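Local coordinates for protein SAHS1 (Ramazzottius varieornatus, PDB 5XN9) that acts as a secreted, heat-soluble molecular shield in water-deficient conditions, supporting tardigrade desiccation tolerance, and probably binds lipids through its fatty acid-binding protein-like fold, at residues Trp12-Ile18 and Lys131-Ser137; Thr82-Tyr86 and Glu98-Arg104; Asp50-His54 and Asp66-Leu71. One frame throughout, in Å; residues are numbered along the deposited sequence.

All three contacts are antiparallel strand pairs of one continuous sheet, which curves into the beta-barrel of the fatty acid-binding protein family. Contact 1 pairs strand 10-19 with strand 128-136, so the first and last strands lie side by side. Contacts 3 and 2 follow in series within the chain it closes; each is a hairpin, 51-58 with 63-69 and 82-91 with 94-101. Contacts 1 and 2 lie on opposite sides of the chain's centre, their own centres about 25 Å apart. Contacts 2 and 3 are about 17 Å apart between centres, yet Tyr86 packs on Val67 and Phe69. Its OH probably bonds to Asn68 O, bridging to the outermost strand 63-69 and probably helping to close the barrel there.

Contact 1. Residues Trp12-Ile18 and Lys131-Ser137. With MG (magnesium ion), chain C; ACY (acetic acid), chain L.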
loop_
_atom_site.group_PDB
_atom_site.type_symbol
_atom_site.label_atom_id
_atom_site.label_comp_id
_atom_site.label_asym_id
_atom_site.label_seq_id
_atom_site.Cartn_x
_atom_site.Cartn_y
_atom_site.Cartn_z
ATOM N N TRP A 12 4.442 -7.270 7.213
ATOM C CA TRP A 12 5.032 -7.605 5.925
ATOM C C TRP A 12 6.241 -6.720 5.671
ATOM O O TRP A 12 6.213 -5.527 5.975
ATOM C CB TRP A 12 4.015 -7.376 4.808
ATOM C CG TRP A 12 2.746 -8.130 5.013
ATOM C CD1 TRP A 12 1.570 -7.649 5.525
ATOM C CD2 TRP A 12 2.522 -9.510 4.717
ATOM N NE1 TRP A 12 0.625 -8.651 5.556
ATOM C CE2 TRP A 12 1.187 -9.805 5.074
ATOM C CE3 TRP A 12 3.322 -10.530 4.189
ATOM C CZ2 TRP A 12 0.632 -11.068 4.905
ATOM C CZ3 TRP A 12 2.771 -11.786 4.026
ATOM C CH2 TRP A 12 1.437 -12.046 4.385
ATOM N N GLU A 13 7.286 -7.296 5.074
ATOM C CA GLU A 13 8.530 -6.584 4.820
ATOM C C GLU A 13 8.921 -6.786 3.363
ATOM O O GLU A 13 8.801 -7.893 2.836
ATOM C CB GLU A 13 9.626 -7.137 5.737
ATOM C CG GLU A 13 11.018 -6.642 5.444
ATOM C CD GLU A 13 12.047 -7.278 6.356
ATOM O OE1 GLU A 13 13.255 -7.087 6.114
ATOM O OE2 GLU A 13 11.644 -7.966 7.317
ATOM N N SER A 14 9.389 -5.718 2.714
ATOM C CA SER A 14 9.733 -5.802 1.297
ATOM C C SER A 14 10.940 -6.702 1.067
ATOM O O SER A 14 11.787 -6.887 1.946
ATOM C CB SER A 14 10.000 -4.412 0.722
ATOM O OG SER A 14 11.075 -3.773 1.383
ATOM N N THR A 15 11.003 -7.280 -0.127
ATOM C CA THR A 15 12.092 -8.153 -0.527
ATOM C C THR A 15 12.876 -7.492 -1.656
ATOM O O THR A 15 12.675 -6.315 -1.977
ATOM C CB THR A 15 11.535 -9.507 -0.978
ATOM O OG1 THR A 15 10.832 -9.334 -2.214
ATOM C CG2 THR A 15 10.587 -10.082 0.072
ATOM N N ASP A 16 13.771 -8.264 -2.273
ATOM C CA ASP A 16 14.501 -7.791 -3.440
ATOM C C ASP A 16 13.677 -7.849 -4.718
ATOM O O ASP A 16 14.104 -7.290 -5.734
ATOM C CB ASP A 16 15.780 -8.611 -3.636
ATOM C CG ASP A 16 16.819 -8.333 -2.572
ATOM O OD1 ASP A 16 16.639 -7.361 -1.811
ATOM O OD2 ASP A 16 17.820 -9.079 -2.507
ATOM N N ARG A 17 12.521 -8.509 -4.691
ATOM C CA ARG A 17 11.719 -8.704 -5.891
ATOM C C ARG A 17 10.828 -7.489 -6.119
ATOM O O ARG A 17 10.018 -7.127 -5.256
ATOM C CB ARG A 17 10.888 -9.976 -5.766
ATOM C CG ARG A 17 11.729 -11.237 -5.616
ATOM C CD ARG A 17 10.925 -12.350 -4.971
ATOM N NE ARG A 17 9.912 -12.880 -5.876
ATOM C CZ ARG A 17 8.825 -13.531 -5.477
ATOM N NH1 ARG A 17 7.958 -13.987 -6.373
ATOM N NH2 ARG A 17 8.599 -13.717 -4.183
ATOM N N ILE A 18 10.984 -6.862 -7.283
ATOM C CA ILE A 18 10.247 -5.657 -7.629
ATOM C C ILE A 18 10.216 -5.611 -9.148
ATOM O O ILE A 18 11.126 -6.115 -9.814
ATOM C CB ILE A 18 10.935 -4.417 -7.002
ATOM C CG1 ILE A 18 10.104 -3.149 -7.196
ATOM C CG2 ILE A 18 12.357 -4.255 -7.535
ATOM C CD1 ILE A 18 10.525 -2.027 -6.264
ATOM N N LYS A 131 4.743 -4.097 -9.570
ATOM C CA LYS A 131 4.538 -5.114 -8.558
ATOM C C LYS A 131 5.707 -5.116 -7.594
ATOM O O LYS A 131 6.848 -4.815 -7.961
ATOM C CB LYS A 131 4.393 -6.498 -9.181
ATOM C CG LYS A 131 3.060 -6.713 -9.864
ATOM C CD LYS A 131 3.016 -8.063 -10.537
ATOM C CE LYS A 131 1.655 -8.317 -11.149
ATOM N NZ LYS A 131 0.647 -8.545 -10.094
ATOM N N ARG A 132 5.409 -5.477 -6.355
ATOM C CA ARG A 132 6.436 -5.601 -5.345
ATOM C C ARG A 132 6.054 -6.762 -4.444
ATOM O O ARG A 132 4.875 -6.952 -4.149
ATOM C CB ARG A 132 6.494 -4.303 -4.565
ATOM C CG ARG A 132 7.786 -4.068 -3.955
ATOM C CD ARG A 132 7.865 -2.702 -3.377
ATOM N NE ARG A 132 9.157 -2.568 -2.760
ATOM C CZ ARG A 132 9.462 -1.649 -1.864
ATOM N NH1 ARG A 132 8.547 -0.769 -1.468
ATOM N NH2 ARG A 132 10.681 -1.628 -1.368
ATOM N N TRP A 133 7.040 -7.561 -4.042
ATOM C CA TRP A 133 6.778 -8.741 -3.234
ATOM C C TRP A 133 7.292 -8.538 -1.818
ATOM O O TRP A 133 8.379 -7.982 -1.613
ATOM C CB TRP A 133 7.391 -9.990 -3.860
ATOM C CG TRP A 133 6.613 -10.422 -5.060
ATOM C CD1 TRP A 133 5.619 -11.356 -5.095
ATOM C CD2 TRP A 133 6.724 -9.904 -6.392
ATOM N NE1 TRP A 133 5.122 -11.469 -6.369
ATOM C CE2 TRP A 133 5.778 -10.585 -7.183
ATOM C CE3 TRP A 133 7.535 -8.934 -6.993
ATOM C CZ2 TRP A 133 5.626 -10.337 -8.547
ATOM C CZ3 TRP A 133 7.381 -8.688 -8.348
ATOM C CH2 TRP A 133 6.436 -9.390 -9.110
ATOM N N TYR A 134 6.493 -8.983 -0.849
ATOM C CA TYR A 134 6.780 -8.846 0.569
ATOM C C TYR A 134 6.769 -10.220 1.227
ATOM O O TYR A 134 6.087 -11.140 0.769
ATOM C CB TYR A 134 5.708 -7.970 1.243
ATOM C CG TYR A 134 5.742 -6.527 0.799
ATOM C CD1 TYR A 134 5.239 -6.136 -0.440
ATOM C CD2 TYR A 134 6.293 -5.551 1.615
ATOM C CE1 TYR A 134 5.291 -4.820 -0.841
ATOM C CE2 TYR A 134 6.349 -4.234 1.219
ATOM C CZ TYR A 134 5.848 -3.872 -0.010
ATOM O OH TYR A 134 5.897 -2.558 -0.419
ATOM N N LYS A 135 7.516 -10.351 2.318
ATOM C CA LYS A 135 7.526 -11.563 3.127
ATOM C C LYS A 135 7.053 -11.234 4.539
ATOM O O LYS A 135 7.116 -10.091 4.982
ATOM C CB LYS A 135 8.936 -12.156 3.189
ATOM C CG LYS A 135 9.973 -11.188 3.748
ATOM C CD LYS A 135 11.377 -11.782 3.737
ATOM C CE LYS A 135 12.410 -10.763 4.202
ATOM N NZ LYS A 135 13.799 -11.311 4.187
ATOM N N LYS A 136 6.563 -12.249 5.246
ATOM C CA LYS A 136 6.216 -12.064 6.652
ATOM C C LYS A 136 7.457 -11.685 7.452
ATOM O O LYS A 136 8.544 -12.230 7.239
ATOM C CB LYS A 136 5.623 -13.357 7.213
ATOM C CG LYS A 136 4.185 -13.615 6.801
ATOM C CD LYS A 136 3.205 -12.851 7.685
ATOM C CE LYS A 136 1.844 -13.540 7.722
ATOM N NZ LYS A 136 0.875 -12.865 8.629
ATOM N N SER A 137 7.294 -10.745 8.381
ATOM C CA SER A 137 8.438 -10.254 9.139
ATOM C C SER A 137 8.925 -11.287 10.150
ATOM O O SER A 137 8.140 -12.031 10.743
ATOM C CB SER A 137 8.090 -8.952 9.851
ATOM O OG SER A 137 8.082 -7.878 8.932
HETATM MG MG MG C . 4.499 -1.223 -0.054
HETATM C C ACY L . 4.785 0.777 -1.053
HETATM O O ACY L . 5.652 0.394 -1.871
HETATM O OXT ACY L . 3.669 0.230 -0.912
HETATM C CH3 ACY L . 5.101 1.960 -0.184
HETATM O O HOH W 1 6.406 -5.572 9.197
HETATM O O HOH W 2 10.320 -5.376 -2.932
#
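In the conformer described, Arg17 lies flat on Trp133. The guanidinium and indole planes are 17° apart, and Arg17 CZ stands 4.0 Å from the centroid of the five-membered ring of Trp133, a cation-pi stack. The arginine chain bends at chi3 (71°) to bring the group over the indole face. Arg17 NH2 makes a salt bridge with Glu118. A second cover is aliphatic: Lys136 bends at chi2 (-82°) and lays CD over the six-membered ring of Trp12, a CH-pi contact of 4.0 Å to the centroid.

Backbone bonds join the first and last strands of this fatty acid-binding protein-like barrel. Glu13 and Lys135 form an antiparallel hydrogen-bonded pair. Beyond Ser14 and Tyr134 the register slips by two residues, a beta bulge. There Trp133 O accepts twice, from Thr15 N at 3.1 Å and from Thr15 OG1 at 2.9 Å, the hydroxyl sitting above the carbonyl plane. The same OG1 accepts from Arg17 N, 3.1 Å away, in an ST turn.

Arg132 and Tyr134 face the bound ion and an acetate probably from the crystallisation liquor. Ser14 CB sits over one face of the Arg132 guanidinium. At its edge, Arg132 NH1 donates to acetate O at 3.1 Å, while Asn38 and His39 take NH2. Tyr134 OH binds the magnesium ion at 2.0 Å, with acetate OXT and His43 as further ligands.

Contact 2. Residues Thr82-Tyr86 and Glu98-Arg104. With ZN (zinc ion), chain D.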
loop_
_atom_site.group_PDB
_atom_site.type_symbol
_atom_site.label_atom_id
_atom_site.label_comp_id
_atom_site.label_asym_id
_atom_site.label_seq_id
_atom_site.Cartn_x
_atom_site.Cartn_y
_atom_site.Cartn_z
ATOM N N THR A 82 -0.384 16.845 0.077
ATOM C CA THR A 82 -1.230 16.287 -0.961
ATOM C C THR A 82 -2.293 15.476 -0.236
ATOM O O THR A 82 -1.958 14.539 0.495
ATOM C CB THR A 82 -0.412 15.386 -1.886
ATOM O OG1 THR A 82 0.643 16.133 -2.507
ATOM C CG2 THR A 82 -1.301 14.798 -2.959
ATOM N N GLU A 83 -3.554 15.864 -0.386
ATOM C CA GLU A 83 -4.632 15.089 0.203
ATOM C C GLU A 83 -4.851 13.819 -0.606
ATOM O O GLU A 83 -4.800 13.831 -1.841
ATOM C CB GLU A 83 -5.929 15.895 0.250
ATOM C CG GLU A 83 -7.060 15.175 0.972
ATOM C CD GLU A 83 -8.427 15.610 0.488
ATOM O OE1 GLU A 83 -8.553 15.949 -0.710
ATOM O OE2 GLU A 83 -9.373 15.613 1.302
ATOM N N ILE A 84 -5.114 12.722 0.097
ATOM C CA ILE A 84 -5.275 11.412 -0.512
ATOM C C ILE A 84 -6.595 10.836 -0.012
ATOM O O ILE A 84 -6.790 10.695 1.201
ATOM C CB ILE A 84 -4.109 10.481 -0.132
ATOM C CG1 ILE A 84 -2.758 11.119 -0.481
ATOM C CG2 ILE A 84 -4.277 9.120 -0.769
ATOM C CD1 ILE A 84 -2.606 11.475 -1.924
ATOM N N LYS A 85 -7.506 10.524 -0.933
ATOM C CA LYS A 85 -8.743 9.836 -0.589
ATOM C C LYS A 85 -8.579 8.354 -0.890
ATOM O O LYS A 85 -7.995 7.985 -1.910
ATOM C CB LYS A 85 -9.914 10.380 -1.400
ATOM C CG LYS A 85 -10.190 11.856 -1.224
ATOM C CD LYS A 85 -11.470 12.222 -1.958
ATOM C CE LYS A 85 -11.454 13.650 -2.471
ATOM N NZ LYS A 85 -12.630 13.937 -3.342
ATOM N N TYR A 86 -9.073 7.499 0.004
ATOM C CA TYR A 86 -8.928 6.066 -0.211
ATOM C C TYR A 86 -10.210 5.339 0.173
ATOM O O TYR A 86 -11.014 5.809 0.987
ATOM C CB TYR A 86 -7.755 5.475 0.582
ATOM C CG TYR A 86 -7.843 5.722 2.078
ATOM C CD1 TYR A 86 -8.598 4.899 2.901
ATOM C CD2 TYR A 86 -7.167 6.786 2.660
ATOM C CE1 TYR A 86 -8.686 5.140 4.275
ATOM C CE2 TYR A 86 -7.243 7.032 4.013
ATOM C CZ TYR A 86 -8.000 6.210 4.826
ATOM O OH TYR A 86 -8.071 6.461 6.184
ATOM N N GLU A 98 -8.750 1.791 -3.495
ATOM C CA GLU A 98 -9.009 2.768 -4.547
ATOM C C GLU A 98 -8.565 4.129 -4.025
ATOM O O GLU A 98 -9.082 4.600 -3.008
ATOM C CB GLU A 98 -10.510 2.820 -4.830
ATOM C CG GLU A 98 -10.872 3.663 -6.036
ATOM C CD GLU A 98 -10.666 2.926 -7.343
ATOM O OE1 GLU A 98 -10.414 1.702 -7.318
ATOM O OE2 GLU A 98 -10.772 3.585 -8.398
ATOM N N VAL A 99 -7.600 4.753 -4.697
ATOM C CA VAL A 99 -6.959 5.962 -4.190
ATOM C C VAL A 99 -7.173 7.112 -5.172
ATOM O O VAL A 99 -6.829 6.995 -6.354
ATOM C CB VAL A 99 -5.466 5.731 -3.925
ATOM C CG1 VAL A 99 -4.831 7.010 -3.457
ATOM C CG2 VAL A 99 -5.276 4.615 -2.888
ATOM N N HIS A 100 -7.735 8.219 -4.690
ATOM C CA HIS A 100 -7.828 9.445 -5.480
ATOM C C HIS A 100 -6.782 10.417 -4.976
ATOM O O HIS A 100 -6.663 10.620 -3.766
ATOM C CB HIS A 100 -9.171 10.156 -5.301
ATOM C CG HIS A 100 -10.315 9.564 -6.062
ATOM N ND1 HIS A 100 -11.022 8.470 -5.610
ATOM C CD2 HIS A 100 -10.946 9.981 -7.188
ATOM C CE1 HIS A 100 -12.009 8.209 -6.447
ATOM N NE2 HIS A 100 -11.986 9.111 -7.415
ATOM N N VAL A 101 -6.060 11.042 -5.899
ATOM C CA VAL A 101 -5.214 12.184 -5.564
ATOM C C VAL A 101 -5.765 13.382 -6.328
ATOM O O VAL A 101 -5.309 13.671 -7.447
ATOM C CB VAL A 101 -3.743 11.914 -5.905
ATOM C CG1 VAL A 101 -2.891 13.035 -5.378
ATOM C CG2 VAL A 101 -3.302 10.565 -5.338
ATOM N N PRO A 102 -6.760 14.081 -5.776
ATOM C CA PRO A 102 -7.503 15.064 -6.586
ATOM C C PRO A 102 -6.656 16.214 -7.088
ATOM O O PRO A 102 -6.901 16.722 -8.189
ATOM C CB PRO A 102 -8.606 15.537 -5.626
ATOM C CG PRO A 102 -8.752 14.431 -4.650
ATOM C CD PRO A 102 -7.395 13.846 -4.468
ATOM N N SER A 103 -5.669 16.652 -6.303
ATOM C CA SER A 103 -4.847 17.782 -6.719
ATOM C C SER A 103 -4.083 17.478 -8.000
ATOM O O SER A 103 -3.766 18.394 -8.768
ATOM C CB SER A 103 -3.889 18.173 -5.594
ATOM O OG SER A 103 -2.998 17.113 -5.276
ATOM N N ARG A 104 -3.807 16.203 -8.264
ATOM C CA ARG A 104 -3.022 15.796 -9.419
ATOM C C ARG A 104 -3.850 15.055 -10.456
ATOM O O ARG A 104 -3.296 14.572 -11.449
ATOM C CB ARG A 104 -1.856 14.927 -8.970
ATOM C CG ARG A 104 -1.132 15.514 -7.791
ATOM C CD ARG A 104 0.290 15.053 -7.735
ATOM N NE ARG A 104 0.996 15.723 -6.654
ATOM C CZ ARG A 104 2.305 15.648 -6.467
ATOM N NH1 ARG A 104 2.862 16.285 -5.445
ATOM N NH2 ARG A 104 3.051 14.934 -7.300
HETATM ZN ZN ZN D . -10.621 2.384 -9.968
HETATM O O HOH W 3 -4.934 15.918 -3.535
#
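The beta hairpin of strands 82-91 and 94-101 is joined here near its open end. Lys85 and His100 form an antiparallel hydrogen-bonded pair: Lys85 N donates to His100 O at 3.0 Å, and His100 N to Lys85 O at 2.8 Å. Tyr86 and Val99 follow as a non-hydrogen-bonded pair.

Branched side chains fill one face. Ile84 uses both branches. Its CG2 presses on Val99 CG1 at 3.5 Å, a tight contact. With CG1 anti to the carbonyl carbon (chi1 -55°), its CD1 runs alongside Val101 and meets Val101 CG2 at 3.6 Å. Thr82 CG2 is tighter still on Val101 CG1, at 3.4 Å. On the other face Lys85 crosses Pro102 obliquely, CE against CG.

Past Val101 the chain leaves the strand. A water bridges the gap, donating a hydrogen bond to Glu83 O at 2.7 Å and accepting from Ser103 N at 3.0 Å. Arg104 N donates a backbone hydrogen bond to Val101 O.

Glu98 bends at chi2 (80°), and its OE2 binds the zinc ion at 2.0 Å; His109 of the adjoining strand 106-114 is another ligand. The Ile84, Val99 and Val101 contacts make their face apolar, while the zinc ion ties Glu98 to the next strand.

Contact 3. Residues Asp50-His54 and Asp66-Leu71; sequences DHYHH and DVNFKL
Tyr52 CB sits over one face of the Phe69 ring, 3.6 Å from its centroid, a CH-pi contact. The two rings are nearly parallel (11°) but barely overlap. Phe69 CG lies between its backbone N and carbonyl carbon (chi1 75°), which turns the ring beneath Tyr52. His54 CB meets the ring edge, and Leu71 CD1 touches Tyr52 CE1 at 3.9 Å.

On the other face, in the conformers described, His53 ND1 donates to Asp66 OD1 at 2.7 Å. The carboxylate is met on its syn side, and its plane stands 84° to the imidazole. The Asn68 amide lies nearly parallel to the His51 ring, set off toward CD2, which is 3.3 Å from Asn68 ND2. His51 is oriented by a nearly straight bond from ND1 to Asp50 OD1, 2.9 Å long. A weak bond links the NE2 atoms of His51 and His53.

These faces belong to the antiparallel hairpin of strands 51-58 and 63-69. Tyr52 with Phe69 and His54 with Val67 are hydrogen-bonded pairs; Tyr52 N to Phe69 O is 2.7 Å.

Farther out, Tyr88 stacks on Phe69 and bonds to His54 ND1. His54 NE2 bonds to His43, a magnesium ligand, making His54 second-shell to that site.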
loop_
_atom_site.group_PDB
_atom_site.type_symbol
_atom_site.label_atom_id
_atom_site.label_comp_id
_atom_site.label_asym_id
_atom_site.label_seq_id
_atom_site.Cartn_x
_atom_site.Cartn_y
_atom_site.Cartn_z
ATOM N N ASP A 50 -13.827 -2.377 15.363
ATOM C CA ASP A 50 -14.697 -2.008 14.258
ATOM C C ASP A 50 -13.948 -1.363 13.103
ATOM O O ASP A 50 -14.581 -0.811 12.201
ATOM C CB ASP A 50 -15.808 -1.072 14.749
ATOM C CG ASP A 50 -15.273 0.184 15.447
ATOM O OD1 ASP A 50 -14.049 0.332 15.613
ATOM O OD2 ASP A 50 -16.103 1.025 15.861
ATOM N N HIS A 51 -12.621 -1.412 13.109
ATOM C CA HIS A 51 -11.847 -0.800 12.044
ATOM C C HIS A 51 -10.506 -1.508 11.959
ATOM O O HIS A 51 -10.159 -2.334 12.811
ATOM C CB HIS A 51 -11.672 0.709 12.264
ATOM C CG HIS A 51 -10.863 1.057 13.476
ATOM N ND1 HIS A 51 -11.366 0.965 14.757
ATOM C CD2 HIS A 51 -9.596 1.520 13.601
ATOM C CE1 HIS A 51 -10.436 1.345 15.619
ATOM N NE2 HIS A 51 -9.353 1.683 14.943
ATOM N N TYR A 52 -9.777 -1.199 10.894
ATOM C CA TYR A 52 -8.440 -1.713 10.679
ATOM C C TYR A 52 -7.437 -0.578 10.740
ATOM O O TYR A 52 -7.769 0.590 10.503
ATOM C CB TYR A 52 -8.312 -2.360 9.294
ATOM C CG TYR A 52 -9.061 -3.656 9.140
ATOM C CD1 TYR A 52 -10.399 -3.665 8.767
ATOM C CD2 TYR A 52 -8.427 -4.880 9.354
ATOM C CE1 TYR A 52 -11.091 -4.867 8.626
ATOM C CE2 TYR A 52 -9.102 -6.080 9.210
ATOM C CZ TYR A 52 -10.428 -6.070 8.848
ATOM O OH TYR A 52 -11.081 -7.266 8.704
ATOM N N HIS A 53 -6.202 -0.924 11.081
ATOM C CA HIS A 53 -5.068 -0.035 10.888
ATOM C C HIS A 53 -4.135 -0.610 9.842
ATOM O O HIS A 53 -3.921 -1.827 9.780
ATOM C CB HIS A 53 -4.278 0.160 12.176
ATOM C CG HIS A 53 -4.958 1.053 13.155
ATOM N ND1 HIS A 53 -4.540 2.343 13.396
ATOM C CD2 HIS A 53 -6.037 0.852 13.947
ATOM C CE1 HIS A 53 -5.315 2.888 14.317
ATOM N NE2 HIS A 53 -6.242 2.011 14.655
ATOM N N HIS A 54 -3.559 0.286 9.049
ATOM C CA HIS A 54 -2.579 -0.067 8.038
ATOM C C HIS A 54 -1.435 0.911 8.242
ATOM O O HIS A 54 -1.576 2.111 7.964
ATOM C CB HIS A 54 -3.171 0.066 6.640
ATOM C CG HIS A 54 -2.188 -0.203 5.554
ATOM N ND1 HIS A 54 -2.457 0.059 4.227
ATOM C CD2 HIS A 54 -0.940 -0.728 5.594
ATOM C CE1 HIS A 54 -1.409 -0.278 3.498
ATOM N NE2 HIS A 54 -0.477 -0.761 4.302
ATOM N N ASP A 66 0.110 5.930 9.661
ATOM C CA ASP A 66 -0.884 5.010 10.204
ATOM C C ASP A 66 -2.227 5.390 9.591
ATOM O O ASP A 66 -2.754 6.478 9.857
ATOM C CB ASP A 66 -0.916 5.107 11.733
ATOM C CG ASP A 66 -1.736 4.001 12.378
ATOM O OD1 ASP A 66 -2.827 3.681 11.867
ATOM O OD2 ASP A 66 -1.291 3.450 13.407
ATOM N N VAL A 67 -2.755 4.509 8.754
ATOM C CA VAL A 67 -4.028 4.705 8.082
ATOM C C VAL A 67 -5.096 3.895 8.812
ATOM O O VAL A 67 -4.945 2.688 9.006
ATOM C CB VAL A 67 -3.924 4.262 6.610
ATOM C CG1 VAL A 67 -5.270 4.355 5.930
ATOM C CG2 VAL A 67 -2.872 5.094 5.877
ATOM N N ASN A 68 -6.167 4.563 9.212
ATOM C CA ASN A 68 -7.334 3.936 9.815
ATOM C C ASN A 68 -8.338 3.715 8.693
ATOM O O ASN A 68 -8.636 4.648 7.936
ATOM C CB ASN A 68 -7.907 4.906 10.857
ATOM C CG ASN A 68 -9.122 4.360 11.615
ATOM O OD1 ASN A 68 -9.971 3.664 11.063
ATOM N ND2 ASN A 68 -9.216 4.714 12.895
ATOM N N PHE A 69 -8.840 2.486 8.560
ATOM C CA PHE A 69 -9.845 2.230 7.540
ATOM C C PHE A 69 -10.920 1.277 8.028
ATOM O O PHE A 69 -10.677 0.412 8.874
ATOM C CB PHE A 69 -9.254 1.793 6.185
ATOM C CG PHE A 69 -8.736 0.378 6.131
ATOM C CD1 PHE A 69 -9.578 -0.677 5.823
ATOM C CD2 PHE A 69 -7.392 0.116 6.320
ATOM C CE1 PHE A 69 -9.099 -1.979 5.745
ATOM C CE2 PHE A 69 -6.898 -1.182 6.239
ATOM C CZ PHE A 69 -7.753 -2.233 5.936
ATOM N N LYS A 70 -12.118 1.466 7.489
ATOM C CA LYS A 70 -13.176 0.470 7.542
ATOM C C LYS A 70 -13.421 -0.023 6.123
ATOM O O LYS A 70 -13.413 0.767 5.167
ATOM C CB LYS A 70 -14.466 1.058 8.127
ATOM C CG LYS A 70 -14.356 1.413 9.605
ATOM C CD LYS A 70 -15.638 2.053 10.144
ATOM C CE LYS A 70 -15.498 2.460 11.606
ATOM N NZ LYS A 70 -16.736 3.043 12.200
ATOM N N LEU A 71 -13.617 -1.330 5.974
ATOM C CA LEU A 71 -13.887 -1.857 4.642
ATOM C C LEU A 71 -15.115 -1.183 4.046
ATOM O O LEU A 71 -16.134 -1.011 4.723
ATOM C CB LEU A 71 -14.059 -3.377 4.667
ATOM C CG LEU A 71 -12.762 -4.126 4.997
ATOM C CD1 LEU A 71 -13.042 -5.577 5.352
ATOM C CD2 LEU A 71 -11.763 -4.030 3.831
#